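Local coordinates for uncharacterized protein DUF1285 (Shewanella baltica, PDB 2RA9) that is of unknown function but may take part in signal transduction, with a new fold built from repeated structural motifs, at residues N30-W35 against P78-D83; D59-I64 against V72-A77; L92-T97 against L102-D107; D116-P121 against G128-A133. All coordinates share one frame; numbering follows the deposited sequence.

The four contacts involve two six-strand sheets with the same order, 3-2-1-6-5-4, consistent with a fold of repeated motifs. Contact 2 is a hairpin of the first sheet. Contacts 3 and 4 are hairpins of the second, with centres about 13 Å apart. Contact 1 bridges the two sheets: a loop of the first meets strand 79-86, which runs between strands 93-97 and 127-130 of the second. Along the chain contact 2 falls between the two segments of contact 1, and contacts 3 and 4 follow. The centres of contacts 2 and 3 are about 20 Å apart. Asp76 of contact 2 reaches Tyr119 and Lys129 of contact 4, a further polar link between the two halves.

Contact 1: N30-W35 against P78-D83; sequences NALGDW and PLLIVD. With EDO (1,2-ethanediol), chain D.
Leu32 O meets the Leu80 side chain, and Trp35 NE1 faces Pro78 O across a water, where the loop between strands 27-29 and 35-37 reaches the start of strand 79-86. The loop joins two antiparallel strands of the first sheet as a hairpin and begins with a type I beta turn from Asn30 to Gly33. Asn30 holds the turn together. Asn30 O accepts from Gly33 N at 2.9 Å. Its side chain folds back over the turn (chi1 72°), and Asn30 OD1 takes Asp34 N at 3.0 Å. That donor stands above the amide carbonyl plane. A weaker, bent bond comes to the same OD1 from Leu32 N. Ala31 ties the turn to its surroundings, with its N bonded to Glu75 and its O to Lys129 NZ. Leu32 O lies 3.5 Å from Leu80 CD2. The Leu32 side chain has two conformers, so its methyl contact with Leu80 is tentative. Leu80 CG stands opposite its own backbone N (chi1 -173°), and from there the CD2 branch reaches the Leu32 carbonyl. Gly33 has a positive phi of 94°, a backbone shape that suits glycine, and it sits over Leu80. Trp35 starts the next strand, and its indole also packs on Ala47, Phe50 and Ala51 of helix 44-51. Its polar edge meets strand 79-86 through the water. That water accepts from Trp35 NE1 at 3.0 Å, in the ring plane, and donates to Gly33 O at 2.8 Å and to Pro78 O at 2.8 Å.

Contact 2: D59-I64 against V72-A77; sequences DEYFLI and VQVEDA
Tyr61 lays its ring against Val74 and its CB against Val72. CG lies beside the backbone N (chi1 -63°), which directs the ring along the partner strand toward Val74. Tyr61 CB comes first, 3.4 Å from Val72 O. Tyr61 CG then meets the CG2 methyl of Val74 at 3.4 Å. This methyl sits over one ring face, only 18° off the normal, as a CH-pi contact displaced toward the rim. Further out, Tyr61 CE1 touches Val74 CB at 3.6 Å. Tyr61 CZ meets the other methyl, with Val74 CG1 4.1 Å away. The OH at the tip packs on Pro78. The side chains of Tyr61 and Val74 cross at about a right angle. In the backbone, Val72 N donates to Tyr61 O at 3.0 Å, nearly straight at 165° but from above the carbonyl plane. The return link uses a water, which accepts from Tyr61 N at 2.9 Å and donates to Val72 O at 2.7 Å. The same water lies at the tyrosine ring edge, in its plane. Leu63 crosses Val72 at about a right angle, with Leu63 CG 3.6 Å from Val72 CG2. Phe27 of strand 27-29 and Leu54 of strand 54-57 pack on both of these residues. The arrangement is that of an antiparallel beta hairpin, strands 60-64 and 69-74, in which a water bridges Tyr61 N and Val72 O in place of a second direct bond.

Contact 3: L92-T97 against L102-D107; sequences LLNVST and LHHNVD
Asn94 and His104 meet with amide and imidazole planes 90° apart. Asn94 CG lies beside its backbone N (chi1 -66°), and from there OD1 meets the histidine. His104 ND1 donates to Asn94 OD1 at 2.8 Å. The oxygen lies in the ring plane at the imidazole edge, while the nitrogen stands well above the amide carbonyl plane. A water accepts from Asn105 N; its bond to Asn94 OD1 is doubtful because it is so short. His103 turns the other way, to the face that holds Val95 and Val106. Thr97 crosses it at about a right angle, with Thr97 CG2 3.7 Å from His103 NE2. That nitrogen is hydrogen-bonded to Thr101 OG1, and ND1 to Glu123. The ring is held at both nitrogens, which probably fixes its rotation. The backbone is an antiparallel beta hairpin of strands 93-97 and 102-106, interrupted by a G1 bulge. Asn105, with a positive phi of 60°, and Val106 both face Leu93. At the bulge, Leu93 N bonds Val106 O and Val106 N bonds Leu93 O, both at 2.9 Å. Val106 CG2 also touches Val95 CG2, at 4.2 Å. Leu92 forks at the end of the hairpin: Leu92 CD1 lies 4.0 Å from Asn105 CB, and Leu92 CD2 lies 3.9 Å from Asp107 CB.

Contact 4: D116-P121 against G128-A133; sequences DSVYLP and GKLGRA. With EDO (1,2-ethanediol), chain F; EDO (1,2-ethanediol), chain I.
Tyr119 and Lys129 run side by side, pointing the same way, with Tyr119 CE2 3.8 Å from Lys129 CB. The other flat group is the Arg132 guanidinium. O1 of one 1,2-ethanediol sits over a face of it, while O2 of a second lies at its edge and accepts from Arg132 NH1 at 2.9 Å. The first diol also joins the strands where they part. O2 of this diol accepts from Val118 N at 2.9 Å and donates to Leu130 O at 2.8 Å. It thus bridges Val118 N and Leu130 O, which do not bond directly, probably as a guest from the crystallisation liquor. A water links its O1 to Ser117 OG. Lys129 CG stands anti to the backbone N (chi1 180°), and the chain bends at chi3. Lys129 CD passes 3.6 Å from Ser117 OG, and the charged end goes on to Asp76, which also bonds Tyr119 OH. On the other face, Leu130 spreads its methyls. Leu130 CD1 meets Val118 CG1 at 3.8 Å, and Leu130 CD2 meets Leu120 CD1 at 3.9 Å. Phe138 of helix 135-141 packs on both leucines. In the backbone, Leu130 N donates to Val118 O at 2.8 Å. Leu120 and Gly128 bond both ways, as in a regular antiparallel hairpin. Strands 118-121 and 127-130 form this hairpin within the second six-strand sheet, where strand 127-130 runs parallel to strand 79-86.

Contact 1: N30-W35 against P78-D83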
loop_
_atom_site.group_PDB
_atom_site.type_symbol
_atom_site.label_atom_id
_atom_site.label_comp_id
_atom_site.label_asym_id
_atom_site.label_seq_id
_atom_site.Cartn_x
_atom_site.Cartn_y
_atom_site.Cartn_z
ATOM N N ASN A 30 6.984 7.239 -5.377
ATOM C CA ASN A 30 8.102 6.461 -5.955
ATOM C C ASN A 30 8.070 5.020 -5.488
ATOM O O ASN A 30 7.178 4.609 -4.724
ATOM C CB ASN A 30 9.462 7.134 -5.709
ATOM C CG ASN A 30 9.942 7.073 -4.280
ATOM O OD1 ASN A 30 9.454 6.300 -3.445
ATOM N ND2 ASN A 30 10.956 7.898 -4.001
ATOM N N ALA A 31 9.009 4.225 -6.007
ATOM C CA ALA A 31 8.989 2.782 -5.808
ATOM C C ALA A 31 9.149 2.412 -4.337
ATOM O O ALA A 31 8.691 1.332 -3.909
ATOM C CB ALA A 31 10.066 2.126 -6.673
ATOM N N LEU A 32 9.775 3.294 -3.559
ATOM C CA LEU A 32 9.948 3.071 -2.129
ATOM C C LEU A 32 8.763 3.577 -1.299
ATOM O O LEU A 32 8.714 3.383 -0.091
ATOM C CB LEU A 32 11.282 3.663 -1.650
ATOM C CG LEU A 32 12.387 2.595 -1.584
ATOM C CD1 LEU A 32 13.783 3.198 -1.651
ATOM C CD2 LEU A 32 12.189 1.783 -0.306
ATOM N N GLY A 33 7.793 4.204 -1.955
ATOM C CA GLY A 33 6.569 4.643 -1.281
ATOM C C GLY A 33 6.593 6.061 -0.791
ATOM O O GLY A 33 5.684 6.482 -0.089
ATOM N N ASP A 34 7.603 6.821 -1.185
ATOM C CA ASP A 34 7.718 8.199 -0.758
ATOM C C ASP A 34 6.944 9.085 -1.715
ATOM O O ASP A 34 6.996 8.890 -2.939
ATOM C CB ASP A 34 9.174 8.624 -0.654
ATOM C CG ASP A 34 9.917 7.876 0.430
ATOM O OD1 ASP A 34 9.282 7.530 1.437
ATOM O OD2 ASP A 34 11.139 7.629 0.257
ATOM N N TRP A 35 6.255 10.092 -1.174
ATOM C CA TRP A 35 5.396 10.966 -1.966
ATOM C C TRP A 35 6.039 12.317 -2.242
ATOM O O TRP A 35 6.715 12.875 -1.382
ATOM C CB TRP A 35 4.087 11.245 -1.210
ATOM C CG TRP A 35 3.159 10.144 -0.990
ATOM C CD1 TRP A 35 3.426 8.883 -0.472
ATOM C CD2 TRP A 35 1.757 10.174 -1.210
ATOM N NE1 TRP A 35 2.277 8.156 -0.350
ATOM C CE2 TRP A 35 1.234 8.916 -0.808
ATOM C CE3 TRP A 35 0.872 11.136 -1.734
ATOM C CZ2 TRP A 35 -0.122 8.604 -0.901
ATOM C CZ3 TRP A 35 -0.457 10.817 -1.840
ATOM C CH2 TRP A 35 -0.948 9.574 -1.388
ATOM N N PRO A 78 1.336 1.800 -4.358
ATOM C CA PRO A 78 1.097 3.088 -3.688
ATOM C C PRO A 78 1.590 3.131 -2.237
ATOM O O PRO A 78 1.808 4.213 -1.687
ATOM C CB PRO A 78 -0.444 3.208 -3.723
ATOM C CG PRO A 78 -0.938 1.825 -3.888
ATOM C CD PRO A 78 0.072 1.160 -4.753
ATOM N N LEU A 79 1.740 1.947 -1.628
ATOM C CA LEU A 79 2.069 1.833 -0.226
ATOM C C LEU A 79 3.150 0.770 -0.057
ATOM O O LEU A 79 3.148 -0.233 -0.756
ATOM C CB LEU A 79 0.831 1.441 0.560
ATOM C CG LEU A 79 -0.246 2.533 0.658
ATOM C CD1 LEU A 79 -1.544 1.997 1.079
ATOM C CD2 LEU A 79 0.215 3.690 1.562
ATOM N N LEU A 80 4.087 1.019 0.863
ATOM C CA LEU A 80 5.123 0.065 1.218
ATOM C C LEU A 80 4.820 -0.456 2.640
ATOM O O LEU A 80 4.855 0.300 3.627
ATOM C CB LEU A 80 6.488 0.762 1.224
ATOM C CG LEU A 80 7.677 -0.204 1.417
ATOM C CD1 LEU A 80 7.979 -0.924 0.130
ATOM C CD2 LEU A 80 8.893 0.537 1.958
ATOM N N ILE A 81 4.564 -1.746 2.727
ATOM C CA ILE A 81 4.288 -2.415 3.983
ATOM C C ILE A 81 5.592 -2.666 4.743
ATOM O O ILE A 81 6.516 -3.284 4.236
ATOM C CB ILE A 81 3.537 -3.716 3.762
ATOM C CG1 ILE A 81 2.108 -3.417 3.268
ATOM C CG2 ILE A 81 3.523 -4.560 5.075
ATOM C CD1 ILE A 81 1.307 -4.611 2.716
ATOM N N VAL A 82 5.673 -2.202 5.980
ATOM C CA VAL A 82 6.909 -2.312 6.767
ATOM C C VAL A 82 6.712 -3.172 8.030
ATOM O O VAL A 82 7.698 -3.575 8.653
ATOM C CB VAL A 82 7.492 -0.949 7.098
ATOM C CG1 VAL A 82 7.829 -0.211 5.823
ATOM C CG2 VAL A 82 6.586 -0.064 8.031
ATOM N N ASP A 83 5.469 -3.473 8.399
ATOM C CA ASP A 83 5.180 -4.300 9.583
ATOM C C ASP A 83 3.845 -4.972 9.415
ATOM O O ASP A 83 2.997 -4.533 8.618
ATOM C CB ASP A 83 5.202 -3.414 10.845
ATOM C CG ASP A 83 5.514 -4.170 12.122
ATOM O OD1 ASP A 83 5.761 -5.386 12.088
ATOM O OD2 ASP A 83 5.495 -3.507 13.182
HETATM C C1 EDO D . 7.602 -7.220 10.331
HETATM O O1 EDO D . 8.919 -7.623 9.965
HETATM C C2 EDO D . 7.017 -8.188 11.340
HETATM O O2 EDO D . 7.535 -7.899 12.638
HETATM O O HOH W 1 3.184 5.426 0.400
#

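Contact 2: D59-I64 against V72-A77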
loop_
_atom_site.group_PDB
_atom_site.type_symbol
_atom_site.label_atom_id
_atom_site.label_comp_id
_atom_site.label_asym_id
_atom_site.label_seq_id
_atom_site.Cartn_x
_atom_site.Cartn_y
_atom_site.Cartn_z
ATOM N N ASP A 59 -6.851 0.684 -12.647
ATOM C CA ASP A 59 -5.377 0.679 -12.703
ATOM C C ASP A 59 -4.747 2.060 -12.627
ATOM O O ASP A 59 -3.517 2.197 -12.731
ATOM C CB ASP A 59 -4.850 -0.045 -13.946
ATOM C CG ASP A 59 -5.558 -1.341 -14.197
ATOM O OD1 ASP A 59 -5.437 -2.245 -13.345
ATOM O OD2 ASP A 59 -6.221 -1.434 -15.267
ATOM N N GLU A 60 -5.565 3.076 -12.439
ATOM C CA GLU A 60 -5.112 4.462 -12.360
ATOM C C GLU A 60 -5.408 4.971 -10.966
ATOM O O GLU A 60 -6.382 4.550 -10.367
ATOM C CB GLU A 60 -5.856 5.308 -13.395
ATOM C CG GLU A 60 -5.538 4.859 -14.827
ATOM C CD GLU A 60 -6.386 5.563 -15.896
ATOM O OE1 GLU A 60 -7.157 6.503 -15.583
ATOM O OE2 GLU A 60 -6.308 5.125 -17.076
ATOM N N TYR A 61 -4.565 5.880 -10.466
ATOM C CA TYR A 61 -4.681 6.351 -9.081
ATOM C C TYR A 61 -5.171 7.792 -8.990
ATOM O O TYR A 61 -4.840 8.625 -9.812
ATOM C CB TYR A 61 -3.321 6.258 -8.406
ATOM C CG TYR A 61 -2.834 4.853 -8.310
ATOM C CD1 TYR A 61 -2.093 4.287 -9.348
ATOM C CD2 TYR A 61 -3.065 4.084 -7.159
ATOM C CE1 TYR A 61 -1.623 2.976 -9.240
ATOM C CE2 TYR A 61 -2.563 2.792 -7.049
ATOM C CZ TYR A 61 -1.882 2.242 -8.091
ATOM O OH TYR A 61 -1.377 0.969 -7.981
ATOM N N PHE A 62 -6.029 8.047 -8.006
ATOM C CA PHE A 62 -6.667 9.331 -7.807
ATOM C C PHE A 62 -6.819 9.628 -6.344
ATOM O O PHE A 62 -6.969 8.710 -5.536
ATOM C CB PHE A 62 -8.110 9.314 -8.408
ATOM C CG PHE A 62 -8.172 8.929 -9.851
ATOM C CD1 PHE A 62 -8.235 7.593 -10.208
ATOM C CD2 PHE A 62 -8.166 9.887 -10.832
ATOM C CE1 PHE A 62 -8.255 7.220 -11.529
ATOM C CE2 PHE A 62 -8.203 9.504 -12.178
ATOM C CZ PHE A 62 -8.192 8.179 -12.506
ATOM N N LEU A 63 -6.751 10.910 -6.019
ATOM C CA LEU A 63 -7.224 11.422 -4.754
ATOM C C LEU A 63 -8.658 11.907 -5.013
ATOM O O LEU A 63 -8.910 12.693 -5.951
ATOM C CB LEU A 63 -6.345 12.564 -4.249
ATOM C CG LEU A 63 -4.867 12.246 -4.114
ATOM C CD1 LEU A 63 -4.093 13.480 -3.605
ATOM C CD2 LEU A 63 -4.616 11.050 -3.179
ATOM N N ILE A 64 -9.573 11.456 -4.170
ATOM C CA ILE A 64 -10.977 11.643 -4.410
ATOM C C ILE A 64 -11.668 12.382 -3.282
ATOM O O ILE A 64 -11.774 11.868 -2.157
ATOM C CB ILE A 64 -11.715 10.248 -4.639
ATOM C CG1 ILE A 64 -11.156 9.562 -5.879
ATOM C CG2 ILE A 64 -13.236 10.475 -4.759
ATOM C CD1 ILE A 64 -11.392 10.251 -7.203
ATOM N N VAL A 72 -2.817 10.727 -9.368
ATOM C CA VAL A 72 -1.545 10.429 -8.693
ATOM C C VAL A 72 -0.781 9.462 -9.573
ATOM O O VAL A 72 -1.338 8.469 -10.053
ATOM C CB VAL A 72 -1.792 9.773 -7.327
ATOM C CG1 VAL A 72 -0.466 9.460 -6.579
ATOM C CG2 VAL A 72 -2.724 10.652 -6.467
ATOM N N GLN A 73 0.511 9.743 -9.805
ATOM C CA GLN A 73 1.387 8.796 -10.535
ATOM C C GLN A 73 2.071 7.889 -9.512
ATOM O O GLN A 73 2.570 8.372 -8.496
ATOM C CB GLN A 73 2.441 9.546 -11.363
ATOM C CG GLN A 73 3.206 8.645 -12.324
ATOM C CD GLN A 73 2.293 8.090 -13.469
ATOM O OE1 GLN A 73 1.129 8.516 -13.647
ATOM N NE2 GLN A 73 2.832 7.153 -14.248
ATOM N N VAL A 74 2.080 6.590 -9.777
ATOM C CA VAL A 74 2.589 5.592 -8.845
ATOM C C VAL A 74 3.608 4.731 -9.609
ATOM O O VAL A 74 3.288 4.129 -10.628
ATOM C CB VAL A 74 1.413 4.734 -8.276
ATOM C CG1 VAL A 74 1.944 3.617 -7.396
ATOM C CG2 VAL A 74 0.439 5.585 -7.504
ATOM N N GLU A 75 4.849 4.707 -9.145
ATOM C CA GLU A 75 5.908 3.988 -9.831
ATOM C C GLU A 75 5.731 2.482 -9.762
ATOM O O GLU A 75 5.956 1.792 -10.759
ATOM C CB GLU A 75 7.285 4.362 -9.246
ATOM C CG GLU A 75 8.463 3.630 -9.944
ATOM C CD GLU A 75 9.853 4.047 -9.478
ATOM O OE1 GLU A 75 10.034 4.980 -8.644
ATOM O OE2 GLU A 75 10.808 3.409 -9.981
ATOM N N ASP A 76 5.350 1.981 -8.587
ATOM C CA ASP A 76 5.279 0.550 -8.311
ATOM C C ASP A 76 3.963 0.296 -7.571
ATOM O O ASP A 76 2.930 0.229 -8.220
ATOM C CB ASP A 76 6.525 0.105 -7.534
ATOM C CG ASP A 76 6.647 -1.383 -7.412
ATOM O OD1 ASP A 76 5.712 -2.135 -7.800
ATOM O OD2 ASP A 76 7.720 -1.801 -6.917
ATOM N N ALA A 77 3.980 0.236 -6.236
ATOM C CA ALA A 77 2.770 0.147 -5.433
ATOM C C ALA A 77 2.576 1.460 -4.655
ATOM O O ALA A 77 3.542 2.178 -4.331
ATOM C CB ALA A 77 2.877 -0.972 -4.443
HETATM O O HOH W 2 -2.262 6.745 -11.961
#

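Contact 3: L92-T97 against L102-D107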
loop_
_atom_site.group_PDB
_atom_site.type_symbol
_atom_site.label_atom_id
_atom_site.label_comp_id
_atom_site.label_asym_id
_atom_site.label_seq_id
_atom_site.Cartn_x
_atom_site.Cartn_y
_atom_site.Cartn_z
ATOM N N LEU A 92 -6.433 -13.203 9.805
ATOM C CA LEU A 92 -5.989 -12.258 8.809
ATOM C C LEU A 92 -5.006 -11.289 9.435
ATOM O O LEU A 92 -4.843 -11.238 10.659
ATOM C CB LEU A 92 -7.188 -11.513 8.212
ATOM C CG LEU A 92 -8.211 -12.340 7.446
ATOM C CD1 LEU A 92 -9.389 -11.485 7.028
ATOM C CD2 LEU A 92 -7.621 -13.038 6.249
ATOM N N LEU A 93 -4.321 -10.519 8.591
ATOM C CA LEU A 93 -3.246 -9.674 9.071
ATOM C C LEU A 93 -3.703 -8.232 9.216
ATOM O O LEU A 93 -4.550 -7.754 8.450
ATOM C CB LEU A 93 -2.083 -9.677 8.101
ATOM C CG LEU A 93 -1.274 -10.927 7.852
ATOM C CD1 LEU A 93 -0.214 -10.597 6.756
ATOM C CD2 LEU A 93 -0.624 -11.340 9.100
ATOM N N ASN A 94 -3.105 -7.570 10.191
ATOM C CA ASN A 94 -3.035 -6.115 10.232
ATOM C C ASN A 94 -1.674 -5.752 9.672
ATOM O O ASN A 94 -0.669 -6.373 10.052
ATOM C CB ASN A 94 -3.125 -5.589 11.662
ATOM C CG ASN A 94 -4.477 -5.856 12.296
ATOM O OD1 ASN A 94 -5.517 -5.713 11.662
ATOM N ND2 ASN A 94 -4.461 -6.273 13.566
ATOM N N VAL A 95 -1.614 -4.768 8.764
ATOM C CA VAL A 95 -0.325 -4.272 8.251
ATOM C C VAL A 95 -0.223 -2.797 8.430
ATOM O O VAL A 95 -1.250 -2.092 8.448
ATOM C CB VAL A 95 -0.046 -4.658 6.782
ATOM C CG1 VAL A 95 -0.305 -6.183 6.570
ATOM C CG2 VAL A 95 -0.915 -3.810 5.779
ATOM N N SER A 96 1.007 -2.324 8.542
ATOM C CA SER A 96 1.256 -0.899 8.566
ATOM C C SER A 96 2.322 -0.542 7.546
ATOM O O SER A 96 3.095 -1.397 7.100
ATOM C CB SER A 96 1.605 -0.424 9.971
ATOM O OG SER A 96 2.843 -0.920 10.373
ATOM N N THR A 97 2.343 0.721 7.158
ATOM C CA THR A 97 3.108 1.138 6.002
ATOM C C THR A 97 4.172 2.186 6.374
ATOM O O THR A 97 4.175 2.769 7.473
ATOM C CB THR A 97 2.198 1.724 4.920
ATOM O OG1 THR A 97 1.677 2.962 5.382
ATOM C CG2 THR A 97 1.072 0.772 4.577
ATOM N N LEU A 102 -2.484 2.172 8.553
ATOM C CA LEU A 102 -2.808 0.885 9.124
ATOM C C LEU A 102 -3.973 0.266 8.366
ATOM O O LEU A 102 -4.972 0.932 8.092
ATOM C CB LEU A 102 -3.227 1.089 10.580
ATOM C CG LEU A 102 -3.644 -0.141 11.390
ATOM C CD1 LEU A 102 -2.525 -1.138 11.542
ATOM C CD2 LEU A 102 -4.212 0.316 12.778
ATOM N N HIS A 103 -3.870 -1.028 8.069
ATOM C CA HIS A 103 -4.850 -1.739 7.272
ATOM C C HIS A 103 -5.181 -3.066 7.937
ATOM O O HIS A 103 -4.294 -3.750 8.449
ATOM C CB HIS A 103 -4.308 -1.957 5.854
ATOM C CG HIS A 103 -3.761 -0.708 5.229
ATOM N ND1 HIS A 103 -4.517 0.117 4.423
ATOM C CD2 HIS A 103 -2.551 -0.104 5.341
ATOM C CE1 HIS A 103 -3.799 1.180 4.081
ATOM N NE2 HIS A 103 -2.608 1.084 4.637
ATOM N N HIS A 104 -6.458 -3.413 7.908
ATOM C CA HIS A 104 -6.956 -4.609 8.577
ATOM C C HIS A 104 -7.463 -5.623 7.588
ATOM O O HIS A 104 -7.670 -5.346 6.413
ATOM C CB HIS A 104 -8.093 -4.249 9.552
ATOM C CG HIS A 104 -7.756 -3.120 10.473
ATOM N ND1 HIS A 104 -6.912 -3.258 11.551
ATOM C CD2 HIS A 104 -8.126 -1.816 10.451
ATOM C CE1 HIS A 104 -6.797 -2.098 12.176
ATOM N NE2 HIS A 104 -7.515 -1.205 11.521
ATOM N N ASN A 105 -7.656 -6.840 8.085
ATOM C CA ASN A 105 -8.272 -7.899 7.319
ATOM C C ASN A 105 -7.521 -8.252 6.043
ATOM O O ASN A 105 -8.106 -8.619 5.023
ATOM C CB ASN A 105 -9.744 -7.551 7.039
ATOM C CG ASN A 105 -10.509 -7.303 8.311
ATOM O OD1 ASN A 105 -10.417 -8.095 9.257
ATOM N ND2 ASN A 105 -11.261 -6.191 8.363
ATOM N N VAL A 106 -6.201 -8.225 6.136
ATOM C CA VAL A 106 -5.375 -8.447 4.963
ATOM C C VAL A 106 -5.093 -9.929 4.791
ATOM O O VAL A 106 -4.697 -10.590 5.738
ATOM C CB VAL A 106 -4.068 -7.627 5.041
ATOM C CG1 VAL A 106 -3.175 -7.883 3.807
ATOM C CG2 VAL A 106 -4.391 -6.161 5.141
ATOM N N ASP A 107 -5.337 -10.428 3.588
ATOM C CA ASP A 107 -5.422 -11.865 3.322
ATOM C C ASP A 107 -4.184 -12.371 2.548
ATOM O O ASP A 107 -4.020 -12.102 1.373
ATOM C CB ASP A 107 -6.697 -12.162 2.556
ATOM C CG ASP A 107 -7.003 -13.633 2.428
ATOM O OD1 ASP A 107 -6.169 -14.470 2.853
ATOM O OD2 ASP A 107 -8.099 -13.944 1.870
HETATM O O HOH W 3 -7.200 -7.442 10.925
#

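Contact 4: D116-P121 against G128-A133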
loop_
_atom_site.group_PDB
_atom_site.type_symbol
_atom_site.label_atom_id
_atom_site.label_comp_id
_atom_site.label_asym_id
_atom_site.label_seq_id
_atom_site.Cartn_x
_atom_site.Cartn_y
_atom_site.Cartn_z
ATOM N N ASP A 116 10.117 -9.661 -8.709
ATOM C CA ASP A 116 10.890 -8.809 -7.790
ATOM C C ASP A 116 10.307 -8.656 -6.382
ATOM O O ASP A 116 11.050 -8.396 -5.446
ATOM C CB ASP A 116 11.023 -7.395 -8.391
ATOM C CG ASP A 116 11.843 -7.367 -9.668
ATOM O OD1 ASP A 116 12.645 -8.291 -9.915
ATOM O OD2 ASP A 116 11.692 -6.389 -10.425
ATOM N N SER A 117 9.007 -8.827 -6.228
ATOM C CA SER A 117 8.319 -8.299 -5.063
ATOM C C SER A 117 7.055 -9.080 -4.753
ATOM O O SER A 117 6.505 -9.780 -5.596
ATOM C CB SER A 117 7.939 -6.847 -5.288
ATOM O OG SER A 117 9.055 -6.029 -5.563
ATOM N N VAL A 118 6.587 -8.929 -3.518
ATOM C CA VAL A 118 5.324 -9.485 -3.091
ATOM C C VAL A 118 4.420 -8.320 -2.704
ATOM O O VAL A 118 4.850 -7.342 -2.088
ATOM C CB VAL A 118 5.505 -10.410 -1.913
ATOM C CG1 VAL A 118 4.141 -10.907 -1.381
ATOM C CG2 VAL A 118 6.401 -11.590 -2.311
ATOM N N TYR A 119 3.161 -8.445 -3.101
ATOM C CA TYR A 119 2.146 -7.411 -2.866
ATOM C C TYR A 119 0.934 -7.974 -2.169
ATOM O O TYR A 119 0.533 -9.070 -2.460
ATOM C CB TYR A 119 1.708 -6.763 -4.183
ATOM C CG TYR A 119 2.828 -6.203 -4.997
ATOM C CD1 TYR A 119 3.569 -7.017 -5.840
ATOM C CD2 TYR A 119 3.131 -4.855 -4.978
ATOM C CE1 TYR A 119 4.568 -6.517 -6.609
ATOM C CE2 TYR A 119 4.185 -4.331 -5.764
ATOM C CZ TYR A 119 4.914 -5.172 -6.544
ATOM O OH TYR A 119 5.919 -4.684 -7.334
ATOM N N LEU A 120 0.359 -7.219 -1.229
ATOM C CA LEU A 120 -0.850 -7.641 -0.535
ATOM C C LEU A 120 -1.979 -6.670 -0.838
ATOM O O LEU A 120 -1.758 -5.462 -0.862
ATOM C CB LEU A 120 -0.634 -7.720 0.987
ATOM C CG LEU A 120 0.347 -8.790 1.491
ATOM C CD1 LEU A 120 0.670 -8.650 2.981
ATOM C CD2 LEU A 120 -0.165 -10.210 1.174
ATOM N N PRO A 121 -3.202 -7.174 -1.028
ATOM C CA PRO A 121 -4.270 -6.254 -1.381
ATOM C C PRO A 121 -4.890 -5.585 -0.152
ATOM O O PRO A 121 -5.102 -6.218 0.878
ATOM C CB PRO A 121 -5.261 -7.146 -2.128
ATOM C CG PRO A 121 -5.086 -8.505 -1.480
ATOM C CD PRO A 121 -3.666 -8.575 -1.024
ATOM N N GLY A 128 -0.253 -3.035 -1.288
ATOM C CA GLY A 128 0.932 -2.710 -0.540
ATOM C C GLY A 128 2.065 -3.650 -0.915
ATOM O O GLY A 128 1.881 -4.864 -0.896
ATOM N N LYS A 129 3.234 -3.106 -1.256
ATOM C CA LYS A 129 4.420 -3.891 -1.541
ATOM C C LYS A 129 5.086 -4.250 -0.211
ATOM O O LYS A 129 5.330 -3.380 0.587
ATOM C CB LYS A 129 5.420 -3.088 -2.385
ATOM C CG LYS A 129 6.671 -3.873 -2.688
ATOM C CD LYS A 129 7.522 -3.282 -3.792
ATOM C CE LYS A 129 8.176 -2.027 -3.394
ATOM N NZ LYS A 129 9.021 -1.447 -4.489
ATOM N N LEU A 130 5.469 -5.506 -0.017
ATOM C CA LEU A 130 6.228 -5.855 1.184
ATOM C C LEU A 130 7.634 -5.293 1.131
ATOM O O LEU A 130 8.378 -5.542 0.167
ATOM C CB LEU A 130 6.334 -7.385 1.323
ATOM C CG LEU A 130 5.074 -8.157 1.687
ATOM C CD1 LEU A 130 5.398 -9.595 1.921
ATOM C CD2 LEU A 130 4.463 -7.550 2.952
ATOM N N GLY A 131 7.983 -4.525 2.139
ATOM C CA GLY A 131 9.317 -3.994 2.245
ATOM C C GLY A 131 10.357 -5.086 2.461
ATOM O O GLY A 131 10.050 -6.156 3.003
ATOM N N ARG A 132 11.603 -4.806 2.090
ATOM C CA ARG A 132 12.651 -5.788 2.192
ATOM C C ARG A 132 12.859 -6.250 3.613
ATOM O O ARG A 132 13.090 -7.442 3.831
ATOM C CB ARG A 132 13.992 -5.239 1.656
ATOM C CG ARG A 132 14.148 -5.156 0.115
ATOM C CD ARG A 132 13.198 -6.000 -0.667
ATOM N NE ARG A 132 13.661 -6.217 -2.043
ATOM C CZ ARG A 132 14.544 -7.145 -2.414
ATOM N NH1 ARG A 132 15.090 -7.974 -1.529
ATOM N NH2 ARG A 132 14.879 -7.255 -3.692
ATOM N N ALA A 133 12.750 -5.350 4.581
ATOM C CA ALA A 133 13.059 -5.678 5.967
ATOM C C ALA A 133 12.034 -6.582 6.630
ATOM O O ALA A 133 12.335 -7.155 7.691
ATOM C CB ALA A 133 13.285 -4.408 6.813
HETATM C C1 EDO F . 10.715 -8.017 -0.948
HETATM O O1 EDO F . 11.390 -7.981 -2.214
HETATM C C2 EDO F . 9.263 -8.449 -1.118
HETATM O O2 EDO F . 8.493 -7.464 -1.846
HETATM C C1 EDO I . 15.349 -9.164 2.780
HETATM O O1 EDO I . 16.666 -9.524 3.177
HETATM C C2 EDO I . 14.956 -9.902 1.520
HETATM O O2 EDO I . 13.944 -9.157 0.848
HETATM O O HOH W 4 10.917 -5.748 -3.580
#